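Local coordinates for protein succinyl-CoA ligase (ADP-forming) subunit alpha (PDB 6HXI) that binds coenzyme A and joins a CoA-ligase-type region to a citrate synthase-like C-terminal region within a multi-chain assembly, at residues A24-R27 with M28-D32; Y68-I71 with P72-A75; E285-Q288 with A289-A293; K491-S494 with V495-D499. All blocks are in the same frame, centred on the assembly; numbering follows the deposited sequence.

Interaction 1: residues A24-R27 with M28-D32; sequences AIQR and MLDFD
Four successive i to i+4 backbone hydrogen bonds, from Met28 N to Ala24 O through Phe31 N to Arg27 O, join 24-27 to 28-32 as one regular helix. The bond from Leu29 N to Ile25 O is 3.1 Å long. One turn apart, Ile25 and Leu29 stand side by side and point the same way. Ile25 CG2 meets Leu29 CD1 at 4.1 Å.

The polar side of the turn pairs Gln26 with Asp30. Gln26 CG lies anti to the backbone N (chi1 -169°), and a bend at chi2 turns the amide along the helix. Gln26 NE2 then gives Asp30 OD1 a weak hydrogen bond of 3.0 Å. The amide and carboxylate planes are 32° apart. The stronger partners lie outside the turn. Gln26 OE1 accepts from Phe57 N, and Asp30 OD2 forms a salt bridge with Arg350 of the second subunit. The buried carboxylate is thus held from two sides of a subunit interface.

Ile25 and Met28 also pack on strand 42-46. This is the helix of a beta-alpha-beta unit, strand 15-18, helix 22-34 and strand 42-46, in a Rossmann-like CoA-binding fold.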
loop_
_atom_site.group_PDB
_atom_site.type_symbol
_atom_site.label_atom_id
_atom_site.label_comp_id
_atom_site.label_asym_id
_atom_site.label_seq_id
_atom_site.Cartn_x
_atom_site.Cartn_y
_atom_site.Cartn_z
ATOM N N ALA B 24 -39.422 -8.852 5.662
ATOM C CA ALA B 24 -40.736 -8.271 5.927
ATOM C C ALA B 24 -40.918 -7.028 5.036
ATOM O O ALA B 24 -41.967 -6.869 4.417
ATOM C CB ALA B 24 -40.831 -7.880 7.401
ATOM N N ILE B 25 -39.868 -6.174 4.936
ATOM C CA ILE B 25 -39.875 -5.000 4.068
ATOM C C ILE B 25 -40.156 -5.457 2.630
ATOM O O ILE B 25 -41.082 -4.926 1.998
ATOM C CB ILE B 25 -38.566 -4.174 4.175
ATOM C CG1 ILE B 25 -38.484 -3.451 5.535
ATOM C CG2 ILE B 25 -38.448 -3.173 3.029
ATOM C CD1 ILE B 25 -37.006 -3.177 6.034
ATOM N N GLN B 26 -39.377 -6.459 2.138
ATOM C CA GLN B 26 -39.561 -6.998 0.792
ATOM C C GLN B 26 -40.978 -7.568 0.557
ATOM O O GLN B 26 -41.534 -7.359 -0.519
ATOM C CB GLN B 26 -38.471 -8.031 0.415
ATOM C CG GLN B 26 -38.486 -8.395 -1.088
ATOM C CD GLN B 26 -38.285 -7.180 -1.969
ATOM O OE1 GLN B 26 -37.174 -6.658 -2.104
ATOM N NE2 GLN B 26 -39.358 -6.661 -2.547
ATOM N N ARG B 27 -41.555 -8.252 1.561
ATOM C CA ARG B 27 -42.898 -8.839 1.481
ATOM C C ARG B 27 -43.940 -7.752 1.274
ATOM O O ARG B 27 -44.811 -7.898 0.410
ATOM C CB ARG B 27 -43.219 -9.671 2.737
ATOM C CG ARG B 27 -42.436 -10.968 2.782
ATOM C CD ARG B 27 -43.076 -11.991 3.657
ATOM N NE ARG B 27 -42.488 -13.302 3.410
ATOM C CZ ARG B 27 -41.606 -13.880 4.208
ATOM N NH1 ARG B 27 -41.123 -15.075 3.915
ATOM N NH2 ARG B 27 -41.187 -13.261 5.304
ATOM N N MET B 28 -43.827 -6.637 2.035
ATOM C CA MET B 28 -44.754 -5.514 1.907
ATOM C C MET B 28 -44.697 -4.919 0.489
ATOM O O MET B 28 -45.730 -4.785 -0.167
ATOM C CB MET B 28 -44.494 -4.449 2.983
ATOM C CG MET B 28 -44.964 -4.882 4.347
ATOM S SD MET B 28 -44.604 -3.705 5.669
ATOM C CE MET B 28 -45.771 -2.416 5.291
ATOM N N LEU B 29 -43.478 -4.649 -0.012
ATOM C CA LEU B 29 -43.266 -4.090 -1.343
ATOM C C LEU B 29 -43.777 -5.014 -2.440
ATOM O O LEU B 29 -44.376 -4.539 -3.412
ATOM C CB LEU B 29 -41.783 -3.761 -1.571
ATOM C CG LEU B 29 -41.225 -2.657 -0.699
ATOM C CD1 LEU B 29 -39.701 -2.609 -0.791
ATOM C CD2 LEU B 29 -41.830 -1.316 -1.072
ATOM N N ASP B 30 -43.574 -6.331 -2.269
ATOM C CA ASP B 30 -44.015 -7.330 -3.234
ATOM C C ASP B 30 -45.543 -7.330 -3.365
ATOM O O ASP B 30 -46.065 -7.455 -4.470
ATOM C CB ASP B 30 -43.483 -8.723 -2.836
ATOM C CG ASP B 30 -42.060 -9.027 -3.273
ATOM O OD1 ASP B 30 -41.458 -8.186 -3.973
ATOM O OD2 ASP B 30 -41.568 -10.129 -2.958
ATOM N N PHE B 31 -46.245 -7.157 -2.245
ATOM C CA PHE B 31 -47.709 -7.098 -2.203
ATOM C C PHE B 31 -48.204 -5.832 -2.910
ATOM O O PHE B 31 -49.096 -5.913 -3.734
ATOM C CB PHE B 31 -48.210 -7.139 -0.750
ATOM C CG PHE B 31 -49.712 -7.255 -0.625
ATOM C CD1 PHE B 31 -50.386 -8.380 -1.100
ATOM C CD2 PHE B 31 -50.456 -6.240 -0.038
ATOM C CE1 PHE B 31 -51.782 -8.494 -0.969
ATOM C CE2 PHE B 31 -51.855 -6.349 0.077
ATOM C CZ PHE B 31 -52.501 -7.479 -0.380
ATOM N N ASP B 32 -47.563 -4.688 -2.639
ATOM C CA ASP B 32 -47.884 -3.420 -3.270
ATOM C C ASP B 32 -47.744 -3.559 -4.785
ATOM O O ASP B 32 -48.636 -3.153 -5.515
ATOM C CB ASP B 32 -46.955 -2.305 -2.748
ATOM C CG ASP B 32 -46.948 -2.103 -1.248
ATOM O OD1 ASP B 32 -47.986 -2.401 -0.595
ATOM O OD2 ASP B 32 -45.919 -1.637 -0.723
#

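Interaction 2: residues Y68-I71 with P72-A75; sequences YKTI and PLAA
The Tyr68 ring lies against Ala74, with Ala74 CA over one face of the ring. This CH-pi contact lies at the junction of strand 61-68 and helix 71-77, where Thr70 is the N-cap. The chain leaves the strand at Tyr68 and enters the helix right after Thr70. Ala74 CA sits 4.1 Å from the centroid of the Tyr68 ring and 20° off its normal, displaced toward the rim. Nearer the backbone, Tyr68 CB touches Ala74 CB at 3.9 Å. Tyr68 CD2 reaches Leu73 CB at 4.2 Å, so the aromatic side chain spans two successive residues of the first helical turn.

Thr70 serves that turn with two acceptors. Its carbonyl O takes the N-H of Ala74, with 3.3 Å between Thr70 O and Ala74 N. Its side chain takes the N-H of Leu73. Ile71 O then accepts from Ala75 N at 2.9 Å and carries the regular helical pattern onward. Pro72, in the first turn, has no N-H to offer.

Ile71 and Ala74 turn to the sheet, where both touch Ile46 of strand 42-46. Helix 93-102 meets the turn through Glu99, which touches Ile71 and Pro72.

The cap depends on the Thr70 rotamer. Chi1 of 76° sets OG1 between the backbone N and the carbonyl carbon, while CG2 lies anti to that carbon. From there Thr70 OG1 accepts from Leu73 N at 3.3 Å, with an N-H...O angle of 153°.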
loop_
_atom_site.group_PDB
_atom_site.type_symbol
_atom_site.label_atom_id
_atom_site.label_comp_id
_atom_site.label_asym_id
_atom_site.label_seq_id
_atom_site.Cartn_x
_atom_site.Cartn_y
_atom_site.Cartn_z
ATOM N N TYR B 68 -34.123 5.924 9.033
ATOM C CA TYR B 68 -33.973 6.855 10.165
ATOM C C TYR B 68 -33.655 6.164 11.459
ATOM O O TYR B 68 -34.136 5.072 11.685
ATOM C CB TYR B 68 -35.250 7.718 10.322
ATOM C CG TYR B 68 -35.454 8.659 9.153
ATOM C CD1 TYR B 68 -36.096 8.233 7.994
ATOM C CD2 TYR B 68 -34.945 9.951 9.177
ATOM C CE1 TYR B 68 -36.247 9.075 6.899
ATOM C CE2 TYR B 68 -35.100 10.809 8.084
ATOM C CZ TYR B 68 -35.739 10.359 6.946
ATOM O OH TYR B 68 -35.898 11.188 5.874
ATOM N N LYS B 69 -32.875 6.818 12.335
ATOM C CA LYS B 69 -32.491 6.271 13.639
ATOM C C LYS B 69 -33.633 6.312 14.657
ATOM O O LYS B 69 -33.695 5.441 15.529
ATOM C CB LYS B 69 -31.272 7.028 14.200
ATOM C CG LYS B 69 -29.968 6.236 14.166
ATOM C CD LYS B 69 -29.004 6.709 15.252
ATOM C CE LYS B 69 -27.944 5.671 15.560
ATOM N NZ LYS B 69 -27.116 6.030 16.740
ATOM N N THR B 70 -34.512 7.346 14.579
ATOM C CA THR B 70 -35.615 7.538 15.539
ATOM C C THR B 70 -36.989 7.712 14.867
ATOM O O THR B 70 -37.081 8.086 13.698
ATOM C CB THR B 70 -35.334 8.744 16.498
ATOM O OG1 THR B 70 -35.555 9.981 15.807
ATOM C CG2 THR B 70 -33.931 8.735 17.111
ATOM N N ILE B 71 -38.053 7.468 15.650
ATOM C CA ILE B 71 -39.453 7.636 15.249
ATOM C C ILE B 71 -39.772 9.140 15.029
ATOM O O ILE B 71 -40.284 9.442 13.952
ATOM C CB ILE B 71 -40.424 6.929 16.209
ATOM C CG1 ILE B 71 -40.225 5.406 16.176
ATOM C CG2 ILE B 71 -41.891 7.313 15.911
ATOM C CD1 ILE B 71 -40.717 4.643 17.474
ATOM N N PRO B 72 -39.451 10.095 15.963
ATOM C CA PRO B 72 -39.720 11.521 15.682
ATOM C C PRO B 72 -39.040 12.078 14.422
ATOM O O PRO B 72 -39.617 12.944 13.775
ATOM C CB PRO B 72 -39.205 12.232 16.940
ATOM C CG PRO B 72 -39.260 11.203 17.998
ATOM C CD PRO B 72 -38.867 9.939 17.310
ATOM N N LEU B 73 -37.829 11.606 14.080
ATOM C CA LEU B 73 -37.123 12.090 12.883
ATOM C C LEU B 73 -37.799 11.604 11.604
ATOM O O LEU B 73 -37.942 12.384 10.655
ATOM C CB LEU B 73 -35.642 11.705 12.887
ATOM C CG LEU B 73 -34.720 12.578 13.734
ATOM C CD1 LEU B 73 -33.391 11.899 13.952
ATOM C CD2 LEU B 73 -34.488 13.940 13.091
ATOM N N ALA B 74 -38.251 10.342 11.596
ATOM C CA ALA B 74 -38.959 9.754 10.454
ATOM C C ALA B 74 -40.307 10.425 10.284
ATOM O O ALA B 74 -40.641 10.812 9.167
ATOM C CB ALA B 74 -39.133 8.256 10.638
ATOM N N ALA B 75 -41.063 10.601 11.395
ATOM C CA ALA B 75 -42.391 11.210 11.392
ATOM C C ALA B 75 -42.365 12.631 10.831
ATOM O O ALA B 75 -43.207 12.969 10.002
ATOM C CB ALA B 75 -42.996 11.183 12.786
#

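Interaction 3: residues E285-Q288 with A289-A293; sequences ETAQ and AKNDA
Glu285 meets the helix that follows through its backbone. Its O lies 3.5 Å from Lys290 CE, beside the end of the extended lysine chain.

Thr286 is the N-cap of helix 287-297. With chi1 at 67°, its OG1 is folded back over the first turn and accepts from Ala289 N. This capping bond is weak at 3.4 Å, though nearly straight at 166°. Ala289 CB lies close by, 3.5 Å from Thr286 OG1. The hydroxyl is also hydrogen-bonded to Glu283 O, just before the turn. Thr286 O accepts from Lys290 N at 3.2 Å, and Lys290 CG passes 3.3 Å from the same Thr286 O.

Ala287 O takes the N-H of Asn291, with 2.9 Å between Ala287 O and Asn291 N. Asn291 CG lies 3.5 Å from Ala287 O, while Asn291 OD1 accepts from Val259 N on strand 255-260. Gln288 O accepts from Asp292 N at 3.0 Å.

The aliphatic part of Lys290 thus runs along two carbonyls, those of Thr286 and Glu285, to a buried ammonium group. A salt bridge to Glu239 and hydrogen bonds to the O atoms of Glu233, Gly235 and Gly236 satisfy NZ. This cluster of acceptors would probably favour the charged lysine. It ties the start of this helix to the end of strand 227-233, the loop after it and the start of helix 239-247.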
loop_
_atom_site.group_PDB
_atom_site.type_symbol
_atom_site.label_atom_id
_atom_site.label_comp_id
_atom_site.label_asym_id
_atom_site.label_seq_id
_atom_site.Cartn_x
_atom_site.Cartn_y
_atom_site.Cartn_z
ATOM N N GLU B 285 -64.776 -18.894 30.588
ATOM C CA GLU B 285 -63.612 -18.732 29.723
ATOM C C GLU B 285 -63.373 -19.899 28.746
ATOM O O GLU B 285 -62.600 -19.733 27.807
ATOM C CB GLU B 285 -62.357 -18.465 30.565
ATOM C CG GLU B 285 -62.286 -17.067 31.148
ATOM C CD GLU B 285 -61.006 -16.758 31.905
ATOM O OE1 GLU B 285 -61.100 -16.162 33.003
ATOM O OE2 GLU B 285 -59.910 -17.098 31.401
ATOM N N THR B 286 -64.024 -21.057 28.942
ATOM C CA THR B 286 -63.855 -22.236 28.070
ATOM C C THR B 286 -64.416 -22.037 26.657
ATOM O O THR B 286 -65.327 -21.236 26.462
ATOM C CB THR B 286 -64.463 -23.515 28.709
ATOM O OG1 THR B 286 -65.886 -23.405 28.788
ATOM C CG2 THR B 286 -63.864 -23.857 30.059
ATOM N N ALA B 287 -63.907 -22.815 25.691
ATOM C CA ALA B 287 -64.355 -22.792 24.301
ATOM C C ALA B 287 -65.840 -23.200 24.186
ATOM O O ALA B 287 -66.579 -22.593 23.402
ATOM C CB ALA B 287 -63.483 -23.698 23.445
ATOM N N GLN B 288 -66.280 -24.183 24.995
ATOM C CA GLN B 288 -67.670 -24.667 25.013
ATOM C C GLN B 288 -68.649 -23.566 25.414
ATOM O O GLN B 288 -69.580 -23.294 24.656
ATOM C CB GLN B 288 -67.834 -25.938 25.878
ATOM C CG GLN B 288 -67.306 -27.226 25.210
ATOM C CD GLN B 288 -65.787 -27.420 25.247
ATOM O OE1 GLN B 288 -65.009 -26.590 25.771
ATOM N NE2 GLN B 288 -65.329 -28.556 24.726
ATOM N N ALA B 289 -68.410 -22.895 26.560
ATOM C CA ALA B 289 -69.224 -21.777 27.049
ATOM C C ALA B 289 -69.283 -20.626 26.027
ATOM O O ALA B 289 -70.341 -20.023 25.852
ATOM C CB ALA B 289 -68.670 -21.270 28.366
ATOM N N LYS B 290 -68.174 -20.365 25.326
ATOM C CA LYS B 290 -68.076 -19.320 24.294
ATOM C C LYS B 290 -68.847 -19.656 23.007
ATOM O O LYS B 290 -69.611 -18.817 22.525
ATOM C CB LYS B 290 -66.603 -18.971 23.992
ATOM C CG LYS B 290 -65.911 -18.241 25.145
ATOM C CD LYS B 290 -64.472 -17.913 24.831
ATOM C CE LYS B 290 -63.820 -17.090 25.919
ATOM N NZ LYS B 290 -62.487 -16.555 25.503
ATOM N N ASN B 291 -68.664 -20.881 22.469
ATOM C CA ASN B 291 -69.348 -21.347 21.259
ATOM C C ASN B 291 -70.850 -21.449 21.484
ATOM O O ASN B 291 -71.622 -21.116 20.585
ATOM C CB ASN B 291 -68.758 -22.678 20.759
ATOM C CG ASN B 291 -67.444 -22.533 20.020
ATOM O OD1 ASN B 291 -67.233 -21.589 19.247
ATOM N ND2 ASN B 291 -66.524 -23.473 20.228
ATOM N N ASP B 292 -71.265 -21.865 22.690
ATOM C CA ASP B 292 -72.683 -21.968 23.046
ATOM C C ASP B 292 -73.326 -20.587 23.113
ATOM O O ASP B 292 -74.376 -20.392 22.504
ATOM C CB ASP B 292 -72.874 -22.738 24.360
ATOM C CG ASP B 292 -72.669 -24.241 24.258
ATOM O OD1 ASP B 292 -72.428 -24.739 23.125
ATOM O OD2 ASP B 292 -72.767 -24.923 25.302
ATOM N N ALA B 293 -72.667 -19.617 23.803
ATOM C CA ALA B 293 -73.139 -18.232 23.919
ATOM C C ALA B 293 -73.173 -17.550 22.540
ATOM O O ALA B 293 -74.026 -16.696 22.304
ATOM C CB ALA B 293 -72.258 -17.452 24.879
#

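Interaction 4: residues K491-S494 with V495-D499; sequences KIKS and VKNPD
Lys493 reaches across a tight turn to Asn497, and its ammonium group has several acceptors. Lys493 NZ donates to Asn497 OD1 at 3.1 Å. This donor stands well to the side of the C=O bond and 33° out of its plane. A water accepts from both Lys493 NZ, at 2.9 Å, and Asn497 ND2, at 2.8 Å, and so bridges the two side chains. Lys493 NZ also donates to Glu365 O of the third subunit. A bend at chi2 (-59°) brings the lysine chain over the turn, where Lys493 CD lies 3.2 Å from Asn497 O.

That Asn497 O is taken by Ser494 N in a straight bond of 2.8 Å, although the donor sits above the carbonyl plane. In return, Asn497 N gives Ser494 OG a weak bond of 3.3 Å. Ser494 OG has a stronger partner in Glu312 of the citrate lyase chain, and Glu312 of that chain also pairs with the ammonium group of Lys496. Ser494 O receives a CA-H...O contact from Pro498 CA at 3.5 Å.

The turn lies in the loop between helix 471-480 and helix 500-512 of the citrate synthase-like region. Asp499 is the N-cap of the second helix, its OD1 accepting from Arg501 N, while Lys493 and Val495 rest on Ile537, in the loop before helix 540-555.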
loop_
_atom_site.group_PDB
_atom_site.type_symbol
_atom_site.label_atom_id
_atom_site.label_comp_id
_atom_site.label_asym_id
_atom_site.label_seq_id
_atom_site.Cartn_x
_atom_site.Cartn_y
_atom_site.Cartn_z
ATOM N N LYS B 491 29.302 -5.918 4.663
ATOM C CA LYS B 491 30.081 -4.685 4.880
ATOM C C LYS B 491 31.123 -4.796 6.026
ATOM O O LYS B 491 32.246 -4.304 5.851
ATOM C CB LYS B 491 29.166 -3.485 5.109
ATOM C CG LYS B 491 28.219 -3.178 3.960
ATOM C CD LYS B 491 27.017 -2.385 4.474
ATOM C CE LYS B 491 25.809 -2.413 3.566
ATOM N NZ LYS B 491 25.144 -3.735 3.591
ATOM N N ILE B 492 30.775 -5.438 7.177
ATOM C CA ILE B 492 31.713 -5.543 8.323
ATOM C C ILE B 492 32.142 -6.970 8.670
ATOM O O ILE B 492 33.318 -7.203 8.974
ATOM C CB ILE B 492 31.220 -4.805 9.611
ATOM C CG1 ILE B 492 29.724 -5.088 9.946
ATOM C CG2 ILE B 492 31.501 -3.297 9.515
ATOM C CD1 ILE B 492 29.486 -5.535 11.390
ATOM N N LYS B 493 31.188 -7.915 8.640
ATOM C CA LYS B 493 31.437 -9.312 8.978
ATOM C C LYS B 493 32.317 -10.012 7.940
ATOM O O LYS B 493 32.310 -9.656 6.757
ATOM C CB LYS B 493 30.118 -10.060 9.255
ATOM C CG LYS B 493 29.348 -9.487 10.443
ATOM C CD LYS B 493 30.151 -9.527 11.733
ATOM C CE LYS B 493 29.384 -9.026 12.912
ATOM N NZ LYS B 493 30.300 -8.809 14.056
ATOM N N SER B 494 33.108 -10.985 8.413
ATOM C CA SER B 494 34.097 -11.698 7.619
ATOM C C SER B 494 34.286 -13.110 8.130
ATOM O O SER B 494 33.516 -13.540 8.990
ATOM C CB SER B 494 35.423 -10.946 7.685
ATOM O OG SER B 494 35.968 -11.014 8.990
ATOM N N VAL B 495 35.322 -13.828 7.641
ATOM C CA VAL B 495 35.605 -15.186 8.120
ATOM C C VAL B 495 36.027 -15.206 9.598
ATOM O O VAL B 495 35.577 -16.076 10.345
ATOM C CB VAL B 495 36.585 -15.998 7.242
ATOM C CG1 VAL B 495 35.887 -16.522 6.000
ATOM C CG2 VAL B 495 37.817 -15.186 6.868
ATOM N N LYS B 496 36.868 -14.244 10.011
ATOM C CA LYS B 496 37.375 -14.124 11.378
ATOM C C LYS B 496 36.310 -13.532 12.316
ATOM O O LYS B 496 36.296 -13.880 13.492
ATOM C CB LYS B 496 38.689 -13.306 11.401
ATOM C CG LYS B 496 39.882 -14.013 10.729
ATOM C CD LYS B 496 41.113 -13.090 10.549
ATOM C CE LYS B 496 41.178 -12.384 9.201
ATOM N NZ LYS B 496 41.526 -10.930 9.315
ATOM N N ASN B 497 35.399 -12.674 11.791
ATOM C CA ASN B 497 34.300 -12.039 12.539
ATOM C C ASN B 497 32.921 -12.375 11.869
ATOM O O ASN B 497 32.426 -11.599 11.055
ATOM C CB ASN B 497 34.560 -10.532 12.635
ATOM C CG ASN B 497 33.549 -9.738 13.422
ATOM O OD1 ASN B 497 33.015 -10.176 14.446
ATOM N ND2 ASN B 497 33.296 -8.525 12.972
ATOM N N PRO B 498 32.309 -13.546 12.161
ATOM C CA PRO B 498 31.073 -13.935 11.434
ATOM C C PRO B 498 29.773 -13.253 11.844
ATOM O O PRO B 498 29.641 -12.848 12.999
ATOM C CB PRO B 498 30.972 -15.452 11.676
ATOM C CG PRO B 498 32.230 -15.855 12.382
ATOM C CD PRO B 498 32.773 -14.631 13.046
ATOM N N ASP B 499 28.790 -13.170 10.908
ATOM C CA ASP B 499 27.450 -12.650 11.213
ATOM C C ASP B 499 26.738 -13.746 12.039
ATOM O O ASP B 499 26.676 -14.906 11.610
ATOM C CB ASP B 499 26.647 -12.326 9.941
ATOM C CG ASP B 499 25.252 -11.759 10.191
ATOM O OD1 ASP B 499 24.665 -12.065 11.247
ATOM O OD2 ASP B 499 24.734 -11.035 9.311
HETATM O O HOH W 1 31.957 -6.449 14.258
#

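In the fold
Interactions 1 and 2 pack against the same seven-stranded sheet. Their centres are 21 Å apart, and their nearest atoms about 10 Å. Both meet strand 42-46. Interaction 1 is the nearer to coenzyme A: the side chain of Ala24 is about 8 Å from it, against about 12 Å for that of Ile71 in interaction 2. Interaction 3 lies in the CoA-ligase-type region, its centre 38 Å from that of interaction 1. Interaction 4 is in the citrate synthase-like region, with its centre 102 Å from that of interaction 3. There the Ser494 side chain is about 13 Å from a coenzyme A. Interactions 2, 3 and 4 each contain the N-cap residue of a helix.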